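Local coordinates for phiAB6 tailspike (PDB 5JS4), which probably binds and cleaves the exopolysaccharide of Acinetobacter baumannii as the trimeric beta-helical tailspike of a bacteriophage, at residues 463-468 against 494-499; 472-477 against 500-505; 646-651 against 688-693; 608-613 against 713-718. One frame throughout, in Å; residues are numbered along the deposited sequence.

Contact 1. Residues 463-468 against 494-499; sequences KFWCEN and YVKLLG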
# COMPACT_ATOMS: atom_id res chain seq x y z
N LYS A 463 -2.27 -7.52 1.64
CA LYS A 463 -2.38 -8.84 1.04
C LYS A 463 -2.74 -9.90 2.07
O LYS A 463 -2.14 -9.97 3.14
CB LYS A 463 -1.07 -9.21 0.34
CG LYS A 463 -0.75 -8.29 -0.82
CD LYS A 463 0.46 -8.75 -1.62
CE LYS A 463 0.21 -10.05 -2.37
NZ LYS A 463 -0.96 -9.99 -3.29
N PHE A 464 -3.75 -10.71 1.72
CA PHE A 464 -4.15 -11.86 2.51
C PHE A 464 -4.19 -13.08 1.60
O PHE A 464 -4.66 -12.99 0.46
CB PHE A 464 -5.55 -11.66 3.12
CG PHE A 464 -5.55 -10.83 4.37
CD1 PHE A 464 -5.30 -9.47 4.32
CD2 PHE A 464 -5.82 -11.41 5.61
CE1 PHE A 464 -5.30 -8.70 5.47
CE2 PHE A 464 -5.83 -10.64 6.76
CZ PHE A 464 -5.57 -9.29 6.69
N TRP A 465 -3.69 -14.20 2.10
CA TRP A 465 -3.77 -15.48 1.40
C TRP A 465 -4.59 -16.41 2.28
O TRP A 465 -4.12 -16.84 3.34
CB TRP A 465 -2.38 -16.06 1.15
CG TRP A 465 -2.40 -17.27 0.27
CD1 TRP A 465 -2.66 -18.56 0.66
CD2 TRP A 465 -2.15 -17.32 -1.14
NE1 TRP A 465 -2.59 -19.40 -0.42
CE2 TRP A 465 -2.28 -18.67 -1.54
CE3 TRP A 465 -1.84 -16.35 -2.10
CZ2 TRP A 465 -2.11 -19.07 -2.86
CZ3 TRP A 465 -1.67 -16.76 -3.42
CH2 TRP A 465 -1.80 -18.11 -3.79
N CYS A 466 -5.82 -16.70 1.86
CA CYS A 466 -6.75 -17.48 2.66
C CYS A 466 -7.02 -18.80 1.95
O CYS A 466 -7.68 -18.83 0.91
CB CYS A 466 -8.05 -16.71 2.86
SG CYS A 466 -7.81 -14.99 3.38
N GLU A 467 -6.50 -19.89 2.51
CA GLU A 467 -6.55 -21.20 1.86
C GLU A 467 -7.03 -22.29 2.81
O GLU A 467 -6.30 -22.70 3.72
CB GLU A 467 -5.18 -21.55 1.28
CG GLU A 467 -5.17 -22.87 0.50
CD GLU A 467 -3.92 -23.05 -0.35
OE1 GLU A 467 -2.97 -22.26 -0.22
OE2 GLU A 467 -3.90 -24.00 -1.16
N ASN A 468 -8.26 -22.74 2.58
CA ASN A 468 -8.89 -23.87 3.28
C ASN A 468 -9.32 -23.56 4.70
O ASN A 468 -8.78 -22.68 5.37
CB ASN A 468 -8.00 -25.12 3.24
CG ASN A 468 -7.65 -25.55 1.83
OD1 ASN A 468 -8.43 -25.35 0.90
ND2 ASN A 468 -6.47 -26.14 1.66
N TYR A 494 -4.60 -7.60 -2.71
CA TYR A 494 -5.38 -8.72 -3.19
C TYR A 494 -5.64 -9.70 -2.04
O TYR A 494 -4.74 -9.99 -1.25
CB TYR A 494 -4.68 -9.44 -4.34
CG TYR A 494 -5.54 -10.52 -4.96
CD1 TYR A 494 -6.61 -10.20 -5.78
CD2 TYR A 494 -5.29 -11.86 -4.69
CE1 TYR A 494 -7.41 -11.19 -6.33
CE2 TYR A 494 -6.09 -12.86 -5.24
CZ TYR A 494 -7.15 -12.51 -6.05
OH TYR A 494 -7.94 -13.50 -6.59
N VAL A 495 -6.87 -10.18 -1.95
CA VAL A 495 -7.23 -11.21 -0.98
C VAL A 495 -7.51 -12.51 -1.74
O VAL A 495 -8.53 -12.63 -2.43
CB VAL A 495 -8.46 -10.81 -0.13
CG1 VAL A 495 -8.86 -11.92 0.83
CG2 VAL A 495 -8.17 -9.53 0.64
N LYS A 496 -6.59 -13.46 -1.63
CA LYS A 496 -6.73 -14.77 -2.25
C LYS A 496 -7.69 -15.61 -1.41
O LYS A 496 -7.51 -15.75 -0.20
CB LYS A 496 -5.37 -15.46 -2.36
CG LYS A 496 -5.38 -16.81 -3.06
CD LYS A 496 -5.53 -16.67 -4.57
CE LYS A 496 -5.39 -18.01 -5.27
NZ LYS A 496 -5.47 -17.86 -6.75
N LEU A 497 -8.71 -16.17 -2.07
CA LEU A 497 -9.74 -16.97 -1.40
C LEU A 497 -9.78 -18.37 -2.01
O LEU A 497 -10.07 -18.52 -3.20
CB LEU A 497 -11.11 -16.31 -1.55
CG LEU A 497 -11.23 -14.88 -1.02
CD1 LEU A 497 -12.51 -14.23 -1.53
CD2 LEU A 497 -11.18 -14.83 0.50
N LEU A 498 -9.49 -19.38 -1.19
CA LEU A 498 -9.50 -20.78 -1.63
C LEU A 498 -10.12 -21.68 -0.56
O LEU A 498 -9.90 -21.49 0.63
CB LEU A 498 -8.07 -21.25 -1.92
CG LEU A 498 -7.34 -20.62 -3.09
CD1 LEU A 498 -5.85 -20.96 -3.04
CD2 LEU A 498 -7.95 -21.06 -4.42
N GLY A 499 -10.89 -22.67 -1.00
CA GLY A 499 -11.37 -23.73 -0.12
C GLY A 499 -12.43 -23.35 0.90
O GLY A 499 -12.55 -24.00 1.93
O HOH W 1 -1.87 -7.32 -3.90
O HOH W 2 -2.59 -11.81 -1.98
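Lys496 lies alongside Trp465 on one face of a pair of parallel strands in neighbouring coils of the beta-helix, a worked example of how a lysine can serve through its methylenes. Its CB sits over the indole, 3.6 Å from Trp465 CE3. With CG anti to the backbone N (chi1 -177°), the next methylene is carried above the six-membered ring, and Lys496 CG lies 3.6 Å from the centroid of that Trp465 ring, 6° off its normal: a CH-pi contact. A bend at chi2 then turns CD past Trp465 CZ3 and CE toward CH2, while NZ leads away from the strand pair. The indole is held in turn at its edge, where Trp465 NE1 donates to Glu467 OE1 at 2.9 Å, the acceptor in the ring plane. Alongside the Glu467 carboxylate lies Leu498, its CD1 3.9 Å from Glu467 CD. On the face of Phe464 and Cys466, Val495 CG1 touches Phe464 CB and Cys466 SG. Five backbone bonds zip the strands in register, among them Lys496 N to Phe464 O (2.9 Å). At the start of the ladder two waters bridge Lys463 NZ to Tyr494, and the same ammonium reaches His458 O of the second subunit. Strand 438-447 flanks strand 460-469 as the preceding parallel neighbour, with Phe464 packing on Phe439 and Ile442.

Contact 2. Residues 472-477 against 500-505; sequences ATSKDW and GWTSKT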
# COMPACT_ATOMS: atom_id res chain seq x y z
N ALA A 472 -14.82 -25.76 9.43
CA ALA A 472 -15.89 -24.90 8.90
C ALA A 472 -16.04 -25.09 7.39
O ALA A 472 -15.12 -25.55 6.72
CB ALA A 472 -15.61 -23.45 9.22
N THR A 473 -17.22 -24.75 6.87
CA THR A 473 -17.49 -24.87 5.43
C THR A 473 -17.37 -23.53 4.71
O THR A 473 -16.97 -23.48 3.55
CB THR A 473 -18.89 -25.47 5.17
OG1 THR A 473 -19.88 -24.70 5.86
CG2 THR A 473 -18.94 -26.91 5.65
N SER A 474 -17.72 -22.44 5.40
CA SER A 474 -17.66 -21.10 4.82
C SER A 474 -17.37 -20.05 5.89
O SER A 474 -18.04 -20.02 6.92
CB SER A 474 -18.99 -20.78 4.12
OG SER A 474 -18.88 -19.61 3.32
N LYS A 475 -16.38 -19.20 5.66
CA LYS A 475 -16.04 -18.12 6.59
C LYS A 475 -15.53 -16.90 5.83
O LYS A 475 -14.77 -17.04 4.87
CB LYS A 475 -14.96 -18.57 7.59
CG LYS A 475 -15.40 -19.57 8.64
CD LYS A 475 -16.49 -19.05 9.57
CE LYS A 475 -16.04 -17.86 10.40
NZ LYS A 475 -17.10 -17.42 11.36
N ASP A 476 -15.93 -15.71 6.27
CA ASP A 476 -15.37 -14.46 5.75
C ASP A 476 -13.96 -14.27 6.32
O ASP A 476 -13.72 -14.56 7.49
CB ASP A 476 -16.23 -13.25 6.14
CG ASP A 476 -17.50 -13.13 5.31
OD1 ASP A 476 -17.46 -13.41 4.09
OD2 ASP A 476 -18.53 -12.72 5.88
N TRP A 477 -13.04 -13.77 5.49
CA TRP A 477 -11.68 -13.50 5.96
C TRP A 477 -11.68 -12.40 7.02
O TRP A 477 -10.85 -12.41 7.93
CB TRP A 477 -10.77 -13.13 4.78
CG TRP A 477 -11.04 -11.78 4.19
CD1 TRP A 477 -11.94 -11.48 3.22
CD2 TRP A 477 -10.41 -10.55 4.56
NE1 TRP A 477 -11.91 -10.13 2.95
CE2 TRP A 477 -10.98 -9.54 3.76
CE3 TRP A 477 -9.42 -10.21 5.48
CZ2 TRP A 477 -10.59 -8.20 3.86
CZ3 TRP A 477 -9.03 -8.88 5.58
CH2 TRP A 477 -9.62 -7.89 4.77
N GLY A 500 -13.20 -22.30 0.61
CA GLY A 500 -14.35 -21.95 1.45
C GLY A 500 -14.34 -20.53 1.99
O GLY A 500 -15.37 -20.05 2.47
N TRP A 501 -13.20 -19.86 1.94
CA TRP A 501 -13.12 -18.48 2.39
C TRP A 501 -13.95 -17.58 1.49
O TRP A 501 -13.98 -17.76 0.27
CB TRP A 501 -11.68 -17.98 2.43
CG TRP A 501 -10.85 -18.62 3.48
CD1 TRP A 501 -10.00 -19.67 3.32
CD2 TRP A 501 -10.79 -18.26 4.87
NE1 TRP A 501 -9.40 -19.99 4.50
CE2 TRP A 501 -9.87 -19.14 5.48
CE3 TRP A 501 -11.41 -17.29 5.65
CZ2 TRP A 501 -9.55 -19.07 6.83
CZ3 TRP A 501 -11.10 -17.22 7.00
CH2 TRP A 501 -10.18 -18.11 7.58
N THR A 502 -14.62 -16.61 2.10
CA THR A 502 -15.43 -15.63 1.38
C THR A 502 -15.00 -14.23 1.79
O THR A 502 -14.19 -14.07 2.71
CB THR A 502 -16.93 -15.82 1.69
OG1 THR A 502 -17.15 -15.78 3.10
CG2 THR A 502 -17.43 -17.15 1.13
N SER A 503 -15.52 -13.23 1.10
CA SER A 503 -15.17 -11.84 1.37
C SER A 503 -16.38 -10.93 1.21
O SER A 503 -17.18 -11.11 0.30
CB SER A 503 -14.07 -11.38 0.42
OG SER A 503 -13.81 -10.00 0.61
N LYS A 504 -16.48 -9.94 2.09
CA LYS A 504 -17.47 -8.88 1.96
C LYS A 504 -16.81 -7.56 1.53
O LYS A 504 -17.42 -6.50 1.65
CB LYS A 504 -18.23 -8.70 3.27
CG LYS A 504 -19.23 -9.81 3.55
CD LYS A 504 -19.96 -9.61 4.87
CE LYS A 504 -21.21 -10.47 4.96
NZ LYS A 504 -20.93 -11.92 4.80
N THR A 505 -15.59 -7.64 0.99
CA THR A 505 -14.81 -6.44 0.65
C THR A 505 -14.35 -6.36 -0.82
O THR A 505 -13.65 -5.41 -1.18
CB THR A 505 -13.56 -6.33 1.55
OG1 THR A 505 -12.68 -7.44 1.30
CG2 THR A 505 -13.95 -6.32 3.02
O HOH W 3 -19.03 -17.20 4.41
O HOH W 4 -19.87 -13.33 2.71
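Short parallel strands 475-476 and 501-502 pair between successive coils of the beta-helix, stacked where the chain turns out of the longer strands before them. Two backbone bonds carry the pairing, Thr502 N to Lys475 O (2.8 Å) and Trp477 N to Thr502 O, with a long, weak one from Lys475 N to Gly500 O at the start. On the face of Asp476 and Thr502 the side chains make a small polar network. Thr502 OG1 gives its proton to Asp476 OD1 at 2.6 Å, approaching from above the carboxylate plane, while Lys504 NZ forms a salt bridge with the other oxygen, Asp476 OD2, at 2.8 Å and on its syn lone pair. The lysine chain crosses the aspartate at about a right angle, and a bend at chi4 directs NZ to the oxygen. One water joins Asp476 OD1 to Lys504 NZ, giving OD1 a second partner beside the threonine, and both carboxylate oxygens are thus engaged. A separate water links Ser474 OG to Thr502 OG1.

On the face of Lys475 and Trp501, the Trp501 ring reaches past the strand, its CE3 3.8 Å from Trp477 CA, and its own NE1 reaches Asn468 O. Trp477 has CG between its backbone N and carbonyl carbon (chi1 72°), which swings the indole edge to residues 503-505. Ser503 OG heads an ST turn by accepting from Thr505 N at 3.0 Å. That same oxygen receives Trp477 NE1, also at 3.0 Å, only 5° out of the indole plane.

Contact 3. Residues 646-651 against 688-693; sequences TSVITN and YTEAAG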
# COMPACT_ATOMS: atom_id res chain seq x y z
N THR A 646 -37.29 34.37 -16.19
CA THR A 646 -36.58 35.55 -16.71
C THR A 646 -35.49 35.16 -17.70
O THR A 646 -34.71 36.00 -18.13
CB THR A 646 -35.96 36.36 -15.56
OG1 THR A 646 -35.05 35.54 -14.82
CG2 THR A 646 -37.05 36.89 -14.63
N SER A 647 -35.44 33.87 -18.05
CA SER A 647 -34.47 33.39 -19.02
C SER A 647 -34.89 33.80 -20.43
O SER A 647 -36.06 34.08 -20.67
CB SER A 647 -34.34 31.87 -18.93
OG SER A 647 -33.90 31.48 -17.64
N VAL A 648 -33.93 33.83 -21.35
CA VAL A 648 -34.18 34.28 -22.71
C VAL A 648 -33.67 33.30 -23.75
O VAL A 648 -32.86 32.42 -23.46
CB VAL A 648 -33.55 35.67 -22.99
CG1 VAL A 648 -34.06 36.69 -21.99
CG2 VAL A 648 -32.03 35.60 -22.95
N ILE A 649 -34.18 33.48 -24.96
CA ILE A 649 -33.68 32.82 -26.16
C ILE A 649 -32.75 33.80 -26.86
O ILE A 649 -33.11 34.96 -27.08
CB ILE A 649 -34.85 32.47 -27.10
CG1 ILE A 649 -35.76 31.42 -26.46
CG2 ILE A 649 -34.33 31.99 -28.46
CD1 ILE A 649 -37.14 31.36 -27.08
N THR A 650 -31.56 33.34 -27.22
CA THR A 650 -30.60 34.16 -27.94
C THR A 650 -30.24 33.47 -29.25
O THR A 650 -29.56 32.45 -29.24
CB THR A 650 -29.34 34.44 -27.10
OG1 THR A 650 -29.73 35.03 -25.85
CG2 THR A 650 -28.40 35.39 -27.83
N ASN A 651 -30.73 34.01 -30.35
CA ASN A 651 -30.36 33.54 -31.69
C ASN A 651 -30.62 32.05 -31.85
O ASN A 651 -29.78 31.32 -32.38
CB ASN A 651 -28.89 33.86 -31.97
CG ASN A 651 -28.54 33.77 -33.44
OD1 ASN A 651 -29.41 33.88 -34.30
ND2 ASN A 651 -27.25 33.61 -33.73
N TYR A 688 -30.68 42.48 -31.49
CA TYR A 688 -29.75 41.66 -30.69
C TYR A 688 -30.08 40.17 -30.67
O TYR A 688 -29.44 39.41 -29.93
CB TYR A 688 -29.68 42.22 -29.27
CG TYR A 688 -29.33 43.69 -29.24
CD1 TYR A 688 -28.06 44.12 -29.61
CD2 TYR A 688 -30.27 44.65 -28.89
CE1 TYR A 688 -27.73 45.46 -29.61
CE2 TYR A 688 -29.96 46.00 -28.88
CZ TYR A 688 -28.69 46.40 -29.24
OH TYR A 688 -28.36 47.74 -29.24
N THR A 689 -31.03 39.74 -31.50
CA THR A 689 -31.52 38.35 -31.53
C THR A 689 -31.82 37.78 -30.14
O THR A 689 -31.55 36.61 -29.86
CB THR A 689 -30.59 37.39 -32.32
OG1 THR A 689 -29.29 37.35 -31.73
CG2 THR A 689 -30.50 37.80 -33.78
N GLU A 690 -32.39 38.61 -29.27
CA GLU A 690 -32.89 38.15 -27.98
C GLU A 690 -34.41 38.11 -28.02
O GLU A 690 -35.06 39.06 -28.45
CB GLU A 690 -32.41 39.05 -26.84
CG GLU A 690 -32.99 38.64 -25.50
CD GLU A 690 -32.43 39.43 -24.35
OE1 GLU A 690 -31.21 39.35 -24.12
OE2 GLU A 690 -33.22 40.13 -23.67
N ALA A 691 -34.99 36.99 -27.57
CA ALA A 691 -36.44 36.85 -27.53
C ALA A 691 -36.89 36.22 -26.22
O ALA A 691 -36.15 35.48 -25.58
CB ALA A 691 -36.92 36.02 -28.71
N ALA A 692 -38.11 36.56 -25.83
CA ALA A 692 -38.78 35.93 -24.71
C ALA A 692 -39.40 34.60 -25.13
O ALA A 692 -39.49 33.67 -24.34
CB ALA A 692 -39.87 36.85 -24.17
N GLY A 693 -39.82 34.54 -26.39
CA GLY A 693 -40.51 33.38 -26.93
C GLY A 693 -40.89 33.66 -28.37
O GLY A 693 -40.26 34.47 -29.05
O HOH W 5 -29.42 37.75 -25.41
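Glu690 has CG anti to the backbone N (chi1 176°) and an extended chain, which lays its length obliquely across Val648, CG 3.9 Å from Val648 CB. Val648 spreads its two methyls over the carboxylate group, CG1 toward Glu690 OE2 and CG2 toward OE1. That carboxylate has polar partners as well: OE2 is bonded to Thr680, and a water donates to Glu690 OE1 at 2.7 Å while also bonding Thr650 OG1. At the other end of the pairing Asn651 and Thr689 run side by side, with Asn651 CB 3.5 Å from Thr689 OG1; the asparagine's OD1 is taken by Arg710 of the third subunit.

The backbones form a short antiparallel ladder. Ile649 and Ala691 make its hydrogen-bonded pair, Ala691 N to Ile649 O at 2.8 Å and Ile649 N to Ala691 O at 2.9 Å, and Asn651 N adds a bond to Thr689 O. On the buried face Ile649 CD1 reaches Gly693 CA at 3.9 Å. Helix 684-688 ends just before Thr689, whose positive phi turns the chain into strand 690-699. Farther along, Ala692 and Gly693 both face Ile678 of strand 672-678 in a classic beta bulge.

Contact 4. Residues 608-613 against 713-718; sequences APMMLT and VAFTAT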
# COMPACT_ATOMS: atom_id res chain seq x y z
N ALA A 608 -29.66 18.88 -28.90
CA ALA A 608 -30.82 18.25 -28.29
C ALA A 608 -31.77 19.38 -27.89
O ALA A 608 -31.61 19.98 -26.84
CB ALA A 608 -30.42 17.43 -27.07
N PRO A 609 -32.76 19.70 -28.75
CA PRO A 609 -33.60 20.87 -28.47
C PRO A 609 -34.61 20.63 -27.36
O PRO A 609 -34.91 19.49 -27.01
CB PRO A 609 -34.35 21.08 -29.79
CG PRO A 609 -34.44 19.71 -30.38
CD PRO A 609 -33.14 19.04 -30.01
N MET A 610 -35.13 21.72 -26.81
CA MET A 610 -36.33 21.63 -25.99
C MET A 610 -37.49 21.28 -26.91
O MET A 610 -37.61 21.82 -28.01
CB MET A 610 -36.61 22.95 -25.27
CG MET A 610 -35.65 23.22 -24.13
SD MET A 610 -35.97 24.77 -23.27
CE MET A 610 -35.18 25.94 -24.36
N MET A 611 -38.34 20.36 -26.46
CA MET A 611 -39.57 20.04 -27.17
C MET A 611 -40.75 20.33 -26.25
O MET A 611 -40.67 20.11 -25.04
CB MET A 611 -39.58 18.59 -27.63
CG MET A 611 -38.41 18.28 -28.56
SD MET A 611 -38.51 16.66 -29.34
CE MET A 611 -39.53 17.03 -30.76
N LEU A 612 -41.82 20.84 -26.83
CA LEU A 612 -42.96 21.31 -26.06
C LEU A 612 -44.20 21.15 -26.91
O LEU A 612 -44.22 21.56 -28.07
CB LEU A 612 -42.72 22.77 -25.69
CG LEU A 612 -43.80 23.52 -24.91
CD1 LEU A 612 -44.08 22.87 -23.57
CD2 LEU A 612 -43.36 24.96 -24.71
N THR A 613 -45.25 20.55 -26.35
CA THR A 613 -46.46 20.27 -27.10
C THR A 613 -47.68 20.96 -26.50
O THR A 613 -47.86 20.98 -25.29
CB THR A 613 -46.65 18.74 -27.26
OG1 THR A 613 -45.64 18.25 -28.16
CG2 THR A 613 -48.02 18.38 -27.80
N VAL A 713 -43.73 21.89 -30.80
CA VAL A 713 -42.64 22.76 -31.24
C VAL A 713 -41.32 22.24 -30.67
O VAL A 713 -41.29 21.60 -29.61
CB VAL A 713 -42.85 24.24 -30.84
CG1 VAL A 713 -44.20 24.74 -31.32
CG2 VAL A 713 -42.68 24.46 -29.35
N ALA A 714 -40.24 22.52 -31.38
CA ALA A 714 -38.90 22.22 -30.90
C ALA A 714 -38.07 23.48 -31.10
O ALA A 714 -38.12 24.09 -32.16
CB ALA A 714 -38.29 21.05 -31.66
N PHE A 715 -37.33 23.88 -30.07
CA PHE A 715 -36.51 25.08 -30.18
C PHE A 715 -35.30 25.02 -29.27
O PHE A 715 -35.25 24.23 -28.32
CB PHE A 715 -37.34 26.34 -29.92
CG PHE A 715 -37.85 26.48 -28.51
CD1 PHE A 715 -38.95 25.76 -28.07
CD2 PHE A 715 -37.25 27.39 -27.63
CE1 PHE A 715 -39.42 25.90 -26.78
CE2 PHE A 715 -37.73 27.54 -26.34
CZ PHE A 715 -38.81 26.79 -25.91
N THR A 716 -34.31 25.86 -29.58
CA THR A 716 -33.13 26.01 -28.76
C THR A 716 -33.05 27.43 -28.22
O THR A 716 -33.56 28.36 -28.85
CB THR A 716 -31.84 25.68 -29.52
OG1 THR A 716 -31.63 26.64 -30.57
CG2 THR A 716 -31.91 24.28 -30.12
N ALA A 717 -32.42 27.58 -27.07
CA ALA A 717 -32.27 28.90 -26.42
C ALA A 717 -30.96 29.57 -26.80
O ALA A 717 -30.73 30.73 -26.45
CB ALA A 717 -32.39 28.76 -24.91
N THR A 718 -30.09 28.86 -27.52
CA THR A 718 -28.89 29.44 -28.10
C THR A 718 -28.71 28.94 -29.52
O THR A 718 -29.36 27.97 -29.93
CB THR A 718 -27.61 29.10 -27.31
OG1 THR A 718 -27.24 27.73 -27.55
CG2 THR A 718 -27.78 29.35 -25.82
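Pro609 starts the pairing by setting its CB against Phe715 O. Pro609 CB also lies 4.0 Å from Thr716 CG2, while its CG touches Ala714 CB. Met610 follows with the main side-chain contact. From a CG beside the backbone N, its chain runs straight through chi2 and bends at chi3 (-81°), which brings the methyl to the aromatic ring: Met610 CE lies 3.6 Å from Phe715 CE2 and also meets Ala717 CB. The sulfur makes a Met-aromatic contact from an oblique position, Met610 SD 5.0 Å from the Phe715 centroid and 35° off the ring normal. The backbones of Met610 and Phe715 form a hydrogen-bonded pair, with Phe715 N to Met610 O at 2.9 Å in the carbonyl plane and a weak bond returning from Met610 N. Met611 faces the reverse side, where its CG rests 4.2 Å from Ala714 CB in a non-hydrogen-bonded pair. Leu612 restores the first face: its CB packs on Val713 CG2 at 4.0 Å, and Val713 N to Leu612 O (2.8 Å) is matched by Leu612 N to Val713 O. All of these residues are buried. Strands 591-597 and 654-661 continue that antiparallel sheet beyond 602-615 and 708-715 respectively, Trp627 and Phe694 meet the Phe715 ring edge-to-face, and Ala605 of the second subunit packs on Met610.

Followed from the N terminus, the chain first runs through the beta-helix, where contacts 1 and 2 interlock: 463-468 and 472-477 pass in turn, then 494-499 and 500-505 return one coil later, so the two closures cross. They also touch directly, the ring of Phe464 in contact 1 packing on that of Trp477 in contact 2. Well beyond, its centre about 57 Å from that of contact 1, contact 4 opens at 608-613 in the C-terminal region. Before it closes, contact 3 both opens at 646-651 and closes at 688-693, lying wholly within that longer excursion. When 713-718 completes contact 4, Ala717 O receives Thr650 N, tying the two antiparallel sheets of this region together.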